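PDB 5OET: glutathione synthetase-like effector 30 (Gpa-GSS30-apo) from Globodera pallida, which probably acts in the plant host as a parasitism effector derived from glutathione synthetase, the ATP-dependent ligase that joins glycine to gamma-glutamylcysteine. Local coordinates for residues Ala54-Leu59 against Phe86-Leu91; Leu63-Asp68 against Met82-Leu87; His498-Leu504 against Phe516-Pro522. All coordinates share one frame; numbering follows the deposited sequence.

Interaction 1: residues Ala54-Leu59 against Phe86-Leu91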
# COMPACT_ATOMS: atom_id res chain seq x y z
N ALA A 54 -10.42 -6.92 -4.65
CA ALA A 54 -10.46 -5.49 -4.34
C ALA A 54 -9.81 -5.24 -3.00
O ALA A 54 -8.93 -4.40 -2.89
CB ALA A 54 -11.90 -4.97 -4.33
N LYS A 55 -10.25 -5.99 -2.01
CA LYS A 55 -9.71 -5.90 -0.66
C LYS A 55 -8.18 -6.14 -0.65
O LYS A 55 -7.46 -5.38 -0.03
CB LYS A 55 -10.48 -6.84 0.31
CG LYS A 55 -9.65 -7.70 1.25
CD LYS A 55 -10.29 -9.05 1.53
CE LYS A 55 -9.31 -10.21 1.32
NZ LYS A 55 -8.16 -10.20 2.25
N ASP A 56 -7.70 -7.17 -1.34
CA ASP A 56 -6.26 -7.41 -1.39
C ASP A 56 -5.47 -6.36 -2.15
O ASP A 56 -4.32 -6.14 -1.85
CB ASP A 56 -5.95 -8.80 -1.97
CG ASP A 56 -6.26 -9.92 -0.97
OD1 ASP A 56 -6.44 -9.59 0.22
OD2 ASP A 56 -6.34 -11.11 -1.39
N TRP A 57 -6.08 -5.69 -3.11
CA TRP A 57 -5.46 -4.51 -3.74
C TRP A 57 -5.34 -3.34 -2.74
O TRP A 57 -4.31 -2.66 -2.72
CB TRP A 57 -6.25 -4.07 -4.97
CG TRP A 57 -5.52 -3.14 -5.84
CD1 TRP A 57 -4.82 -3.45 -6.97
CD2 TRP A 57 -5.42 -1.73 -5.69
NE1 TRP A 57 -4.27 -2.32 -7.52
CE2 TRP A 57 -4.63 -1.25 -6.76
CE3 TRP A 57 -5.92 -0.82 -4.75
CZ2 TRP A 57 -4.35 0.09 -6.92
CZ3 TRP A 57 -5.62 0.50 -4.90
CH2 TRP A 57 -4.84 0.96 -5.98
N ALA A 58 -6.39 -3.12 -1.94
CA ALA A 58 -6.37 -2.12 -0.87
C ALA A 58 -5.26 -2.35 0.15
O ALA A 58 -4.52 -1.43 0.48
CB ALA A 58 -7.72 -2.11 -0.16
N LEU A 59 -5.14 -3.58 0.62
CA LEU A 59 -4.06 -3.98 1.53
C LEU A 59 -2.65 -3.84 0.94
O LEU A 59 -1.67 -3.72 1.67
CB LEU A 59 -4.26 -5.43 2.01
CG LEU A 59 -5.51 -5.66 2.85
CD1 LEU A 59 -5.72 -7.15 3.08
CD2 LEU A 59 -5.43 -4.92 4.17
N PHE A 86 -7.99 -2.93 6.26
CA PHE A 86 -8.37 -2.17 5.06
C PHE A 86 -9.63 -1.36 5.34
O PHE A 86 -10.38 -1.67 6.27
CB PHE A 86 -8.53 -3.03 3.78
CG PHE A 86 -9.75 -3.92 3.76
CD1 PHE A 86 -9.71 -5.20 4.34
CD2 PHE A 86 -10.92 -3.50 3.16
CE1 PHE A 86 -10.83 -6.01 4.33
CE2 PHE A 86 -12.03 -4.31 3.15
CZ PHE A 86 -11.99 -5.56 3.73
N LEU A 87 -9.81 -0.30 4.56
CA LEU A 87 -10.92 0.62 4.74
C LEU A 87 -12.13 0.11 3.98
O LEU A 87 -12.01 -0.27 2.82
CB LEU A 87 -10.53 2.00 4.22
CG LEU A 87 -9.39 2.72 4.95
CD1 LEU A 87 -8.99 3.99 4.21
CD2 LEU A 87 -9.74 3.04 6.39
N PRO A 88 -13.32 0.10 4.60
CA PRO A 88 -14.46 -0.39 3.84
C PRO A 88 -14.74 0.45 2.58
O PRO A 88 -14.62 1.67 2.59
CB PRO A 88 -15.61 -0.30 4.85
CG PRO A 88 -15.20 0.78 5.77
CD PRO A 88 -13.73 0.58 5.93
N LEU A 89 -15.12 -0.25 1.52
CA LEU A 89 -15.17 0.29 0.17
C LEU A 89 -16.36 -0.30 -0.58
O LEU A 89 -16.86 -1.38 -0.26
CB LEU A 89 -13.88 -0.04 -0.56
CG LEU A 89 -13.48 -1.54 -0.68
CD1 LEU A 89 -13.87 -2.13 -2.02
CD2 LEU A 89 -11.99 -1.77 -0.47
N SER A 90 -16.83 0.44 -1.57
CA SER A 90 -17.80 -0.09 -2.49
C SER A 90 -16.98 -0.85 -3.53
O SER A 90 -15.84 -0.44 -3.83
CB SER A 90 -18.59 1.03 -3.15
OG SER A 90 -17.72 1.89 -3.84
N LEU A 91 -17.53 -1.95 -4.04
CA LEU A 91 -16.80 -2.79 -4.98
C LEU A 91 -16.58 -2.08 -6.31
O LEU A 91 -15.50 -2.19 -6.92
CB LEU A 91 -17.54 -4.10 -5.21
CG LEU A 91 -16.84 -5.20 -6.03
CD1 LEU A 91 -15.48 -5.58 -5.48
CD2 LEU A 91 -17.69 -6.44 -6.10
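Phe86 lies against the later part of helix 44-59 and contributes more contact than any other residue. Its CG stands between the backbone N and the carbonyl carbon (chi1 72°), which turns one ring face to Lys55. The aliphatic part of that lysine crosses this face at about a right angle, and Lys55 CB makes a CH-pi contact 4.0 Å from the Phe86 ring centroid. Lys55 CG comes to 3.7 Å from Phe86 CE1. Beyond the ring the lysine chain bends away, and Lys55 NZ forms a salt bridge with OD1 of Asp56 (2.7 Å), whose OD2 is salt-bridged to Arg263 of the second subunit. Leu59 reaches the root of the phenylalanine instead, with CD2 at 3.7 Å from Phe86 CB, near the ring plane; the methyl of Ala58 also packs on Phe86 CB. Further along, Leu89 spreads its two methyls over the small alanines one helical turn apart. Its CD1 meets Ala54 CB at 4.2 Å, and its CD2 meets Ala58 CB at 4.3 Å. Leu91 ends the row with CD1 at 3.8 Å from Ala54 CB. No hydrogen bond crosses, so this is hydrophobic helix-on-sheet packing. Helix 44-59 thus covers strand 83-90, with Val459 of strand 454-459 against Phe86 and Leu89, and Phe200 of helix 196-210 against Leu89.

Interaction 2: residues Leu63-Asp68 against Met82-Leu87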
# COMPACT_ATOMS: atom_id res chain seq x y z
N LEU A 63 -4.61 1.55 1.50
CA LEU A 63 -6.01 1.83 1.85
C LEU A 63 -6.31 1.11 3.15
O LEU A 63 -7.08 0.16 3.19
CB LEU A 63 -6.95 1.40 0.73
CG LEU A 63 -6.83 2.28 -0.53
CD1 LEU A 63 -7.72 1.70 -1.63
CD2 LEU A 63 -7.16 3.74 -0.23
N VAL A 64 -5.68 1.61 4.20
CA VAL A 64 -5.63 0.95 5.48
C VAL A 64 -5.67 1.99 6.59
O VAL A 64 -5.43 3.19 6.34
CB VAL A 64 -4.36 0.03 5.62
CG1 VAL A 64 -4.52 -1.24 4.78
CG2 VAL A 64 -3.06 0.74 5.24
N LYS A 65 -6.00 1.54 7.80
CA LYS A 65 -5.87 2.35 9.01
C LYS A 65 -5.32 1.49 10.16
O LYS A 65 -5.44 0.27 10.14
CB LYS A 65 -7.25 2.91 9.42
CG LYS A 65 -8.18 1.86 10.02
CD LYS A 65 -9.66 2.18 10.03
CE LYS A 65 -10.00 3.47 10.75
NZ LYS A 65 -11.40 3.41 11.27
N PHE A 66 -4.78 2.15 11.18
CA PHE A 66 -4.39 1.44 12.41
C PHE A 66 -5.62 1.04 13.24
O PHE A 66 -6.58 1.80 13.33
CB PHE A 66 -3.42 2.28 13.23
CG PHE A 66 -2.08 2.50 12.58
CD1 PHE A 66 -1.15 1.44 12.50
CD2 PHE A 66 -1.71 3.75 12.08
CE1 PHE A 66 0.10 1.63 11.91
CE2 PHE A 66 -0.46 3.94 11.50
CZ PHE A 66 0.45 2.88 11.41
N VAL A 67 -5.60 -0.15 13.83
CA VAL A 67 -6.67 -0.64 14.72
C VAL A 67 -6.07 -1.33 15.96
O VAL A 67 -4.90 -1.67 15.92
CB VAL A 67 -7.61 -1.63 13.97
CG1 VAL A 67 -8.74 -2.14 14.88
CG2 VAL A 67 -8.19 -1.00 12.71
N ASP A 68 -6.84 -1.54 17.05
CA ASP A 68 -6.53 -2.49 18.18
C ASP A 68 -5.75 -1.77 19.30
O ASP A 68 -5.83 -0.54 19.45
CB ASP A 68 -5.76 -3.77 17.71
CG ASP A 68 -5.94 -5.00 18.62
OD1 ASP A 68 -6.32 -4.91 19.82
OD2 ASP A 68 -5.65 -6.10 18.12
N MET A 82 -1.29 -3.06 18.15
CA MET A 82 -1.77 -2.23 17.05
C MET A 82 -1.41 -2.74 15.62
O MET A 82 -0.24 -2.80 15.24
CB MET A 82 -1.26 -0.80 17.21
CG MET A 82 -2.13 0.27 16.55
SD MET A 82 -3.51 0.89 17.56
CE MET A 82 -2.71 1.73 18.94
N MET A 83 -2.42 -3.06 14.81
CA MET A 83 -2.21 -3.61 13.46
C MET A 83 -2.88 -2.74 12.41
O MET A 83 -3.31 -1.64 12.71
CB MET A 83 -2.76 -5.04 13.39
CG MET A 83 -2.28 -5.91 14.54
SD MET A 83 -2.19 -7.66 14.10
CE MET A 83 -2.05 -8.41 15.72
N THR A 84 -2.93 -3.21 11.18
CA THR A 84 -3.67 -2.50 10.16
C THR A 84 -4.79 -3.35 9.55
O THR A 84 -4.71 -4.58 9.51
CB THR A 84 -2.76 -1.99 9.03
OG1 THR A 84 -1.97 -3.06 8.52
CG2 THR A 84 -1.86 -0.89 9.54
N GLN A 85 -5.81 -2.62 9.08
CA GLN A 85 -7.01 -3.18 8.49
C GLN A 85 -7.40 -2.32 7.29
O GLN A 85 -7.15 -1.12 7.32
CB GLN A 85 -8.17 -3.20 9.50
CG GLN A 85 -9.35 -4.04 9.08
CD GLN A 85 -8.96 -5.47 8.74
OE1 GLN A 85 -8.56 -5.77 7.60
NE2 GLN A 85 -9.06 -6.36 9.73
N PHE A 86 -7.99 -2.93 6.26
CA PHE A 86 -8.37 -2.17 5.06
C PHE A 86 -9.63 -1.36 5.34
O PHE A 86 -10.38 -1.67 6.27
CB PHE A 86 -8.53 -3.03 3.78
CG PHE A 86 -9.75 -3.92 3.76
CD1 PHE A 86 -9.71 -5.20 4.34
CD2 PHE A 86 -10.92 -3.50 3.16
CE1 PHE A 86 -10.83 -6.01 4.33
CE2 PHE A 86 -12.03 -4.31 3.15
CZ PHE A 86 -11.99 -5.56 3.73
N LEU A 87 -9.81 -0.30 4.56
CA LEU A 87 -10.92 0.62 4.74
C LEU A 87 -12.13 0.11 3.98
O LEU A 87 -12.01 -0.27 2.82
CB LEU A 87 -10.53 2.00 4.22
CG LEU A 87 -9.39 2.72 4.95
CD1 LEU A 87 -8.99 3.99 4.21
CD2 LEU A 87 -9.74 3.04 6.39
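Lys65 and Gln85 exchange two backbone hydrogen bonds at the centre of an antiparallel beta hairpin whose connecting loop is not modelled. Lys65 N donates to Gln85 O at 2.9 Å, and Gln85 N returns the bond to Lys65 O at 3.1 Å. Val67 and Met83 form the next hydrogen-bonded pair. At the other end Leu87 N reaches Leu63 O at 3.1 Å from above the carbonyl plane, past the point where the side chains of Val64 and Phe86 diverge. The Gln85 side chain, bent at chi2, returns to its own strand: OE1 accepts Phe86 N at 3.2 Å through an in-plane lone pair.

Thr84 and Phe66 share one face of the ladder and lie side by side, with Phe66 CD1 3.8 Å from Thr84 CG2. The hydroxyl of Thr84 is hydrogen-bonded to the Thr84 hydroxyl of the second subunit, whose Leu59 also packs on Val64, Phe66 and Thr84, so this face belongs to the dimer interface. On the reverse face Val67 CG2 rests 3.9 Å from Gln85 CB. Where the second strand breaks at Leu87, the Lys65 chain crosses it at about a right angle, Lys65 CD meeting Leu87 CD2 at 3.7 Å.

Interaction 3: residues His498-Leu504 against Phe516-Pro522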
# COMPACT_ATOMS: atom_id res chain seq x y z
N HIS A 498 -11.36 15.21 -5.60
CA HIS A 498 -12.72 14.73 -5.34
C HIS A 498 -12.75 13.29 -4.85
O HIS A 498 -11.97 12.46 -5.30
CB HIS A 498 -13.58 14.85 -6.61
CG HIS A 498 -13.09 14.00 -7.74
ND1 HIS A 498 -12.13 14.42 -8.64
CD2 HIS A 498 -13.40 12.73 -8.08
CE1 HIS A 498 -11.88 13.44 -9.50
NE2 HIS A 498 -12.65 12.41 -9.18
N MET A 499 -13.69 13.03 -3.96
CA MET A 499 -13.89 11.72 -3.36
C MET A 499 -15.38 11.48 -3.21
O MET A 499 -16.18 12.37 -3.47
CB MET A 499 -13.25 11.70 -1.98
CG MET A 499 -13.91 12.69 -1.02
SD MET A 499 -13.60 12.26 0.67
CE MET A 499 -14.60 10.80 0.81
N MET A 500 -15.74 10.30 -2.73
CA MET A 500 -17.14 9.97 -2.53
C MET A 500 -17.28 9.02 -1.36
O MET A 500 -16.37 8.27 -1.06
CB MET A 500 -17.71 9.37 -3.81
CG MET A 500 -19.20 9.16 -3.84
SD MET A 500 -19.79 8.96 -5.55
CE MET A 500 -19.90 10.67 -5.99
N LYS A 501 -18.40 9.10 -0.68
CA LYS A 501 -18.71 8.20 0.42
C LYS A 501 -20.16 7.80 0.27
O LYS A 501 -20.99 8.64 0.06
CB LYS A 501 -18.47 8.88 1.77
CG LYS A 501 -17.02 9.00 2.18
CD LYS A 501 -16.55 7.93 3.17
CE LYS A 501 -16.76 8.33 4.63
NZ LYS A 501 -16.24 7.30 5.58
N SER A 502 -20.43 6.50 0.35
CA SER A 502 -21.79 5.96 0.29
C SER A 502 -22.17 5.41 1.64
O SER A 502 -21.35 4.78 2.30
CB SER A 502 -21.87 4.86 -0.74
OG SER A 502 -21.67 5.38 -2.03
N LYS A 503 -23.42 5.65 2.03
CA LYS A 503 -24.00 5.06 3.23
C LYS A 503 -25.22 4.27 2.82
O LYS A 503 -25.71 4.49 1.72
CB LYS A 503 -24.38 6.13 4.27
CG LYS A 503 -25.40 7.15 3.82
CD LYS A 503 -26.13 7.74 5.03
CE LYS A 503 -27.00 8.94 4.69
NZ LYS A 503 -26.23 9.99 3.95
N LEU A 504 -25.67 3.34 3.66
CA LEU A 504 -26.97 2.70 3.47
C LEU A 504 -28.12 3.70 3.45
O LEU A 504 -28.11 4.67 4.20
CB LEU A 504 -27.28 1.75 4.62
CG LEU A 504 -26.50 0.46 4.77
CD1 LEU A 504 -27.18 -0.35 5.88
CD2 LEU A 504 -26.43 -0.33 3.47
N PHE A 516 -23.07 3.92 9.37
CA PHE A 516 -21.88 3.29 8.83
C PHE A 516 -21.78 3.55 7.32
O PHE A 516 -22.75 3.31 6.56
CB PHE A 516 -21.86 1.78 9.11
CG PHE A 516 -20.85 1.03 8.27
CD1 PHE A 516 -21.18 0.60 6.98
CD2 PHE A 516 -19.56 0.78 8.75
CE1 PHE A 516 -20.24 -0.05 6.18
CE2 PHE A 516 -18.63 0.11 7.96
CZ PHE A 516 -18.97 -0.29 6.68
N SER A 517 -20.59 3.97 6.89
CA SER A 517 -20.38 4.42 5.53
C SER A 517 -19.15 3.76 4.90
O SER A 517 -18.45 2.99 5.56
CB SER A 517 -20.23 5.93 5.50
OG SER A 517 -18.88 6.29 5.67
N VAL A 518 -18.89 4.08 3.64
CA VAL A 518 -17.99 3.31 2.80
C VAL A 518 -17.32 4.25 1.79
O VAL A 518 -17.94 5.16 1.29
CB VAL A 518 -18.81 2.17 2.15
CG1 VAL A 518 -18.52 1.97 0.66
CG2 VAL A 518 -18.62 0.87 2.90
N TYR A 519 -16.06 4.03 1.48
CA TYR A 519 -15.40 4.87 0.49
C TYR A 519 -15.86 4.43 -0.86
O TYR A 519 -16.07 3.26 -1.10
CB TYR A 519 -13.89 4.78 0.59
CG TYR A 519 -13.39 5.47 1.81
CD1 TYR A 519 -13.13 6.85 1.80
CD2 TYR A 519 -13.22 4.76 3.00
CE1 TYR A 519 -12.69 7.50 2.95
CE2 TYR A 519 -12.79 5.39 4.15
CZ TYR A 519 -12.53 6.76 4.11
OH TYR A 519 -12.12 7.32 5.27
N ASP A 520 -15.97 5.38 -1.75
CA ASP A 520 -16.54 5.12 -3.05
C ASP A 520 -15.83 6.05 -4.03
O ASP A 520 -14.99 6.83 -3.63
CB ASP A 520 -18.04 5.40 -2.98
CG ASP A 520 -18.83 4.68 -4.05
OD1 ASP A 520 -18.26 4.39 -5.13
OD2 ASP A 520 -20.04 4.41 -3.83
N SER A 521 -16.14 5.94 -5.31
CA SER A 521 -15.71 6.95 -6.27
C SER A 521 -16.76 7.07 -7.40
O SER A 521 -17.46 6.11 -7.70
CB SER A 521 -14.31 6.62 -6.81
OG SER A 521 -14.36 5.57 -7.75
N PRO A 522 -16.88 8.26 -8.00
CA PRO A 522 -17.99 8.46 -8.91
C PRO A 522 -17.73 7.84 -10.27
O PRO A 522 -16.59 7.83 -10.73
CB PRO A 522 -18.06 9.99 -9.02
CG PRO A 522 -16.64 10.39 -8.91
CD PRO A 522 -15.99 9.42 -7.97
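Ser502 and Val518 face each other as a hydrogen-bonded pair of antiparallel strands. Ser502 N donates to Val518 O at 3.0 Å in the carbonyl plane, whereas the return bond from Val518 N to Ser502 O is weak, its N-H turned well aside. A further, bent bond runs from Asp520 N to Met500 O (3.0 Å), the donor standing above the carbonyl plane.

Two side-chain hydrogen bonds reinforce the pairing, one on each face. Ser502 OG donates to the anti lone pair of Asp520 OD2 at 2.6 Å; the same oxygen bonds Ser94, while Asp520 OD1 accepts Ser521 N, so both carboxylate oxygens are engaged and the group's rotation is restrained. On the other face Lys501 NZ bonds Ser517 OG at 2.8 Å.

The aromatic contacts use the same lysine. Lys501 is bent at chi2 (-99°) and chi3, which lays its chain over one face of Tyr519: CD makes a CH-pi contact 4.0 Å from the ring centroid, and NZ lies 4.4 Å from it as a cation-pi partner. Phe200 of helix 196-210 also meets the tyrosine ring.

Apolar packing gathers toward Pro522. Met500 CE touches its CB at 3.6 Å, and His498 CD2 comes within 4.1 Å of its CG.

The unmodelled loop between the strands probably corresponds to the mobile loop that closes over the active site in glutathione synthetases. The pair is a C-terminal antiparallel hairpin built into the large mixed sheet of this eukaryotic glutathione synthetase fold, a member of the ATP-grasp superfamily.

Overall arrangement
From the N terminus, helix 44-59 leads through a short turn into strand 64-67, Ala58 O probably bonding Leu63 N. Interaction 2 closes the unmodelled loop back to strand 83-90, and interaction 1 encloses it, overlapping it at Phe86 and Leu87 and returning the same strand to the helix; their centres are about 12 Å apart. Interaction 3 lies far along the chain, in series with both, and closes the unmodelled loop between the last two strands. It joins interaction 1 spatially through a probable Ser90 N to Tyr519 O hydrogen bond, and interaction 2 through packing of Leu87 on Tyr519. All three reach one sheet, with helix 44-59 packed on it in interaction 1, while interactions 1 and 2 also meet the second subunit.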